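Long-range contact in SusD superfamily protein (Bacteroides vulgatus, PDB 3MYV), which probably binds polysaccharide at the outer membrane, as a SusD-family glycan-binding protein: residues Y164-M178 and A192-D205. Residues are numbered along the deposited sequence; the frame is centred on the assembly and turned at random.
Sequences YDFIIETLEEAVTLM and ARALLARIYLYHDD. With EDO (1,2-ethanediol), chain I.
His203, just past the end of helix 189-202, meets Tyr164 and Ile168 of helix 160-177. His203 CB lies 3.8 Å from Tyr164 CD1. With CG anti to the backbone N (chi1 -162°), the imidazole swings against Tyr164 and Ile168, both on the same side of its plane. His203 CD2 comes within 3.4 Å of Tyr164 CB, and the two rings run nearly parallel but slid apart, with little overlap. Over the face sits Ile168 CD1, a CH-pi contact 3.9 Å from the His203 ring centroid. Both nitrogens are satisfied in the ring plane. His203 ND1 donates to Asp205 OD2 at 2.7 Å, nearly straight at 168°. NE2 meets a water that donates to Asp165 OD1. Replacing His203 with an alanine would probably leave Asp205 OD2 without this imidazole N-H, break the water link to Asp165 and open a gap beside Tyr164 and Ile168. Further along, Ile199 drops as a knob among Tyr164, Ile167, Ile168 and Leu171. In the other direction Leu171 is the knob, set among Ala192, Leu195, Leu196 and Ile199, its CD2 3.8 Å from Leu195 CG. At the flank, Tyr200 OH gives a 2.6 Å hydrogen bond to the anti lone pair of Glu172 OE2. Val175 and the selenium of Met178 close on Ala192. The result is an antiparallel helical hairpin, axes 9.6 Å apart at closest approach, consistent with the TPR-like helical pairs of SusD proteins; helix 103-128 packs against helix 160-177, helices 206-223 and 334-348 against helix 189-202.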
loop_
_atom_site.group_PDB
_atom_site.type_symbol
_atom_site.label_atom_id
_atom_site.label_comp_id
_atom_site.label_asym_id
_atom_site.label_seq_id
_atom_site.Cartn_x
_atom_site.Cartn_y
_atom_site.Cartn_z
ATOM N N TYR A 164 5.828 2.479 15.176
ATOM C CA TYR A 164 6.724 1.472 14.572
ATOM C C TYR A 164 7.187 0.392 15.545
ATOM O O TYR A 164 7.200 -0.810 15.198
ATOM C CB TYR A 164 7.938 2.140 13.891
ATOM C CG TYR A 164 7.682 2.567 12.449
ATOM C CD1 TYR A 164 7.895 1.685 11.380
ATOM C CD2 TYR A 164 7.237 3.859 12.152
ATOM C CE1 TYR A 164 7.651 2.073 10.073
ATOM C CE2 TYR A 164 7.013 4.261 10.846
ATOM C CZ TYR A 164 7.226 3.363 9.814
ATOM O OH TYR A 164 7.027 3.793 8.524
ATOM N N ASP A 165 7.578 0.791 16.756
ATOM C CA ASP A 165 7.988 -0.185 17.767
ATOM C C ASP A 165 6.898 -1.251 17.958
ATOM O O ASP A 165 7.168 -2.460 17.918
ATOM C CB ASP A 165 8.316 0.493 19.101
ATOM C CG ASP A 165 9.596 1.328 19.053
ATOM O OD1 ASP A 165 10.314 1.334 18.031
ATOM O OD2 ASP A 165 9.886 1.993 20.059
ATOM N N PHE A 166 5.660 -0.795 18.099
ATOM C CA PHE A 166 4.523 -1.678 18.263
ATOM C C PHE A 166 4.206 -2.516 17.017
ATOM O O PHE A 166 3.958 -3.724 17.116
ATOM C CB PHE A 166 3.263 -0.873 18.637
ATOM C CG PHE A 166 1.993 -1.663 18.522
ATOM C CD1 PHE A 166 1.690 -2.635 19.462
ATOM C CD2 PHE A 166 1.108 -1.428 17.496
ATOM C CE1 PHE A 166 0.542 -3.397 19.357
ATOM C CE2 PHE A 166 -0.073 -2.168 17.394
ATOM C CZ PHE A 166 -0.353 -3.145 18.324
ATOM N N ILE A 167 4.164 -1.864 15.865
ATOM C CA ILE A 167 3.873 -2.525 14.599
ATOM C C ILE A 167 4.862 -3.667 14.323
ATOM O O ILE A 167 4.469 -4.783 13.955
ATOM C CB ILE A 167 3.879 -1.486 13.430
ATOM C CG1 ILE A 167 2.655 -0.575 13.519
ATOM C CG2 ILE A 167 3.909 -2.176 12.080
ATOM C CD1 ILE A 167 2.878 0.843 12.858
ATOM N N ILE A 168 6.148 -3.403 14.513
ATOM C CA ILE A 168 7.168 -4.410 14.191
ATOM C C ILE A 168 7.102 -5.619 15.143
ATOM O O ILE A 168 7.107 -6.781 14.703
ATOM C CB ILE A 168 8.574 -3.778 14.129
ATOM C CG1 ILE A 168 8.679 -2.891 12.859
ATOM C CG2 ILE A 168 9.656 -4.884 14.134
ATOM C CD1 ILE A 168 9.769 -1.802 12.918
ATOM N N GLU A 169 6.985 -5.348 16.438
ATOM C CA GLU A 169 6.877 -6.399 17.463
ATOM C C GLU A 169 5.643 -7.254 17.224
ATOM O O GLU A 169 5.680 -8.475 17.371
ATOM C CB GLU A 169 6.784 -5.804 18.864
ATOM C CG GLU A 169 8.096 -5.596 19.557
ATOM C CD GLU A 169 7.939 -5.024 20.978
ATOM O OE1 GLU A 169 6.932 -5.344 21.671
ATOM O OE2 GLU A 169 8.831 -4.242 21.382
ATOM N N THR A 170 4.547 -6.590 16.897
ATOM C CA THR A 170 3.295 -7.267 16.601
ATOM C C THR A 170 3.418 -8.200 15.398
ATOM O O THR A 170 3.010 -9.365 15.447
ATOM C CB THR A 170 2.197 -6.237 16.359
ATOM O OG1 THR A 170 2.011 -5.500 17.557
ATOM C CG2 THR A 170 0.900 -6.918 15.974
ATOM N N LEU A 171 3.995 -7.693 14.319
ATOM C CA LEU A 171 4.114 -8.472 13.107
ATOM C C LEU A 171 5.172 -9.582 13.250
ATOM O O LEU A 171 4.944 -10.683 12.779
ATOM C CB LEU A 171 4.374 -7.518 11.934
ATOM C CG LEU A 171 3.981 -7.851 10.511
ATOM C CD1 LEU A 171 2.642 -8.541 10.363
ATOM C CD2 LEU A 171 4.084 -6.527 9.740
ATOM N N GLU A 172 6.282 -9.335 13.960
ATOM C CA GLU A 172 7.268 -10.385 14.214
ATOM C C GLU A 172 6.599 -11.555 14.964
ATOM O O GLU A 172 6.777 -12.717 14.596
ATOM C CB GLU A 172 8.492 -9.843 14.989
ATOM C CG GLU A 172 9.329 -8.877 14.166
ATOM C CD GLU A 172 10.413 -8.169 14.984
ATOM O OE1 GLU A 172 10.284 -8.085 16.220
ATOM O OE2 GLU A 172 11.389 -7.679 14.382
ATOM N N GLU A 173 5.777 -11.247 15.965
ATOM C CA GLU A 173 5.044 -12.294 16.666
ATOM C C GLU A 173 3.981 -12.970 15.779
ATOM O O GLU A 173 3.867 -14.208 15.779
ATOM C CB GLU A 173 4.453 -11.777 17.975
ATOM C CG GLU A 173 3.770 -12.864 18.751
ATOM C CD GLU A 173 3.156 -12.414 20.057
ATOM O OE1 GLU A 173 3.373 -11.246 20.475
ATOM O OE2 GLU A 173 2.448 -13.254 20.653
ATOM N N ALA A 174 3.223 -12.177 15.029
ATOM C CA ALA A 174 2.189 -12.694 14.119
ATOM C C ALA A 174 2.741 -13.772 13.186
ATOM O O ALA A 174 2.139 -14.851 13.012
ATOM C CB ALA A 174 1.564 -11.551 13.296
ATOM N N VAL A 175 3.886 -13.470 12.581
ATOM C CA VAL A 175 4.540 -14.379 11.652
ATOM C C VAL A 175 4.772 -15.729 12.323
ATOM O O VAL A 175 4.567 -16.768 11.700
ATOM C CB VAL A 175 5.865 -13.784 11.096
ATOM C CG1 VAL A 175 6.724 -14.906 10.397
ATOM C CG2 VAL A 175 5.572 -12.632 10.102
ATOM N N THR A 176 5.178 -15.735 13.600
ATOM C CA THR A 176 5.483 -17.008 14.243
ATOM C C THR A 176 4.213 -17.833 14.451
ATOM O O THR A 176 4.300 -19.042 14.551
ATOM C CB THR A 176 6.223 -16.849 15.608
ATOM O OG1 THR A 176 5.344 -16.271 16.577
ATOM C CG2 THR A 176 7.509 -15.987 15.453
ATOM N N LEU A 177 3.053 -17.183 14.542
ATOM C CA LEU A 177 1.774 -17.878 14.772
ATOM C C LEU A 177 1.023 -18.341 13.520
ATOM O O LEU A 177 0.155 -19.198 13.614
ATOM C CB LEU A 177 0.820 -16.969 15.549
ATOM C CG LEU A 177 1.309 -16.532 16.930
ATOM C CD1 LEU A 177 0.273 -15.631 17.577
ATOM C CD2 LEU A 177 1.623 -17.763 17.770
HETATM N N MSE A 178 1.322 -17.742 12.370
HETATM C CA MSE A 178 0.488 -17.876 11.169
HETATM C C MSE A 178 0.770 -19.103 10.292
HETATM O O MSE A 178 1.865 -19.663 10.300
HETATM C CB MSE A 178 0.604 -16.588 10.333
HETATM C CG MSE A 178 -0.162 -15.422 10.948
HETATM SE SE MSE A 178 0.198 -13.782 10.051
HETATM C CE MSE A 178 -1.061 -14.095 8.603
ATOM N N ALA A 192 2.288 -11.723 5.554
ATOM C CA ALA A 192 2.751 -11.050 6.772
ATOM C C ALA A 192 4.255 -10.772 6.773
ATOM O O ALA A 192 4.684 -9.709 7.241
ATOM C CB ALA A 192 2.366 -11.878 8.044
ATOM N N ARG A 193 5.055 -11.723 6.281
ATOM C CA ARG A 193 6.500 -11.503 6.144
ATOM C C ARG A 193 6.801 -10.450 5.069
ATOM O O ARG A 193 7.688 -9.630 5.249
ATOM C CB ARG A 193 7.239 -12.819 5.817
ATOM C CG ARG A 193 7.106 -13.892 6.924
ATOM C CD ARG A 193 7.575 -15.246 6.421
ATOM N NE ARG A 193 9.018 -15.278 6.220
ATOM C CZ ARG A 193 9.653 -16.146 5.447
ATOM N NH1 ARG A 193 8.979 -17.034 4.698
ATOM N NH2 ARG A 193 10.970 -16.116 5.401
ATOM N N ALA A 194 6.046 -10.447 3.970
ATOM C CA ALA A 194 6.248 -9.435 2.939
ATOM C C ALA A 194 5.984 -8.034 3.532
ATOM O O ALA A 194 6.757 -7.095 3.309
ATOM C CB ALA A 194 5.356 -9.717 1.700
ATOM N N LEU A 195 4.898 -7.904 4.301
ATOM C CA LEU A 195 4.539 -6.626 4.908
ATOM C C LEU A 195 5.633 -6.176 5.906
ATOM O O LEU A 195 6.030 -5.001 5.928
ATOM C CB LEU A 195 3.164 -6.729 5.600
ATOM C CG LEU A 195 2.630 -5.502 6.330
ATOM C CD1 LEU A 195 2.570 -4.279 5.436
ATOM C CD2 LEU A 195 1.253 -5.769 6.971
ATOM N N LEU A 196 6.104 -7.119 6.713
ATOM C CA LEU A 196 7.177 -6.866 7.694
ATOM C C LEU A 196 8.467 -6.394 7.012
ATOM O O LEU A 196 9.158 -5.513 7.533
ATOM C CB LEU A 196 7.443 -8.130 8.523
ATOM C CG LEU A 196 8.480 -8.023 9.651
ATOM C CD1 LEU A 196 8.121 -6.858 10.575
ATOM C CD2 LEU A 196 8.644 -9.320 10.438
ATOM N N ALA A 197 8.821 -6.997 5.860
ATOM C CA ALA A 197 10.012 -6.539 5.126
ATOM C C ALA A 197 9.812 -5.087 4.699
ATOM O O ALA A 197 10.745 -4.287 4.810
ATOM C CB ALA A 197 10.313 -7.415 3.927
ATOM N N ARG A 198 8.611 -4.749 4.213
ATOM C CA ARG A 198 8.311 -3.346 3.848
ATOM C C ARG A 198 8.470 -2.433 5.049
ATOM O O ARG A 198 9.082 -1.352 4.954
ATOM C CB ARG A 198 6.900 -3.233 3.248
ATOM C CG ARG A 198 6.449 -1.841 2.865
ATOM C CD ARG A 198 4.941 -1.762 2.808
ATOM N NE ARG A 198 4.407 -2.461 1.633
ATOM C CZ ARG A 198 3.115 -2.566 1.352
ATOM N NH1 ARG A 198 2.206 -2.044 2.175
ATOM N NH2 ARG A 198 2.725 -3.208 0.259
ATOM N N ILE A 199 7.896 -2.843 6.187
ATOM C CA ILE A 199 7.904 -1.988 7.363
ATOM C C ILE A 199 9.334 -1.812 7.893
ATOM O O ILE A 199 9.720 -0.697 8.281
ATOM C CB ILE A 199 6.871 -2.479 8.437
ATOM C CG1 ILE A 199 5.438 -2.218 7.923
ATOM C CG2 ILE A 199 7.060 -1.765 9.802
ATOM C CD1 ILE A 199 4.333 -2.990 8.693
ATOM N N TYR A 200 10.122 -2.888 7.907
ATOM C CA TYR A 200 11.551 -2.759 8.264
ATOM C C TYR A 200 12.216 -1.686 7.390
ATOM O O TYR A 200 12.928 -0.810 7.885
ATOM C CB TYR A 200 12.310 -4.071 8.061
ATOM C CG TYR A 200 12.156 -5.151 9.107
ATOM C CD1 TYR A 200 12.087 -4.863 10.471
ATOM C CD2 TYR A 200 12.098 -6.497 8.714
ATOM C CE1 TYR A 200 11.973 -5.893 11.412
ATOM C CE2 TYR A 200 11.978 -7.492 9.618
ATOM C CZ TYR A 200 11.913 -7.200 10.971
ATOM O OH TYR A 200 11.782 -8.253 11.855
ATOM N N LEU A 201 11.929 -1.708 6.098
ATOM C CA LEU A 201 12.520 -0.751 5.141
ATOM C C LEU A 201 12.099 0.679 5.430
ATOM O O LEU A 201 12.941 1.596 5.489
ATOM C CB LEU A 201 12.140 -1.148 3.691
ATOM C CG LEU A 201 12.790 -0.366 2.544
ATOM C CD1 LEU A 201 14.245 -0.804 2.399
ATOM C CD2 LEU A 201 12.027 -0.525 1.188
ATOM N N TYR A 202 10.799 0.874 5.647
ATOM C CA TYR A 202 10.280 2.165 6.051
ATOM C C TYR A 202 10.889 2.645 7.376
ATOM O O TYR A 202 11.000 3.840 7.602
ATOM C CB TYR A 202 8.771 2.136 6.197
ATOM C CG TYR A 202 7.950 2.359 4.934
ATOM C CD1 TYR A 202 8.015 1.477 3.864
ATOM C CD2 TYR A 202 7.061 3.418 4.856
ATOM C CE1 TYR A 202 7.244 1.672 2.737
ATOM C CE2 TYR A 202 6.261 3.602 3.747
ATOM C CZ TYR A 202 6.360 2.728 2.698
ATOM O OH TYR A 202 5.592 2.932 1.591
ATOM N N HIS A 203 11.245 1.694 8.246
ATOM C CA HIS A 203 11.857 1.984 9.540
ATOM C C HIS A 203 13.396 2.161 9.497
ATOM O O HIS A 203 14.031 2.388 10.538
ATOM C CB HIS A 203 11.469 0.883 10.527
ATOM C CG HIS A 203 11.658 1.257 11.972
ATOM N ND1 HIS A 203 12.426 0.502 12.839
ATOM C CD2 HIS A 203 11.160 2.282 12.701
ATOM C CE1 HIS A 203 12.401 1.063 14.039
ATOM N NE2 HIS A 203 11.635 2.143 13.984
ATOM N N ASP A 204 13.983 2.128 8.299
ATOM C CA ASP A 204 15.447 2.199 8.090
ATOM C C ASP A 204 16.215 1.008 8.667
ATOM O O ASP A 204 17.430 1.101 8.894
ATOM C CB ASP A 204 16.040 3.517 8.663
ATOM C CG ASP A 204 16.919 4.275 7.659
ATOM O OD1 ASP A 204 17.187 3.786 6.537
ATOM O OD2 ASP A 204 17.346 5.398 7.996
ATOM N N ASP A 205 15.538 -0.109 8.911
ATOM C CA ASP A 205 16.196 -1.322 9.373
ATOM C C ASP A 205 16.614 -2.082 8.101
ATOM O O ASP A 205 16.072 -3.127 7.776
ATOM C CB ASP A 205 15.260 -2.199 10.213
ATOM C CG ASP A 205 14.842 -1.577 11.525
ATOM O OD1 ASP A 205 15.672 -0.948 12.237
ATOM O OD2 ASP A 205 13.643 -1.752 11.857
HETATM C C1 EDO I . -0.785 -0.142 -0.744
HETATM O O1 EDO I . 0.278 0.789 -0.900
HETATM C C2 EDO I . -0.285 -1.429 -0.078
HETATM O O2 EDO I . -0.241 -1.312 1.385
HETATM O O HOH W 1 10.928 3.422 16.396
#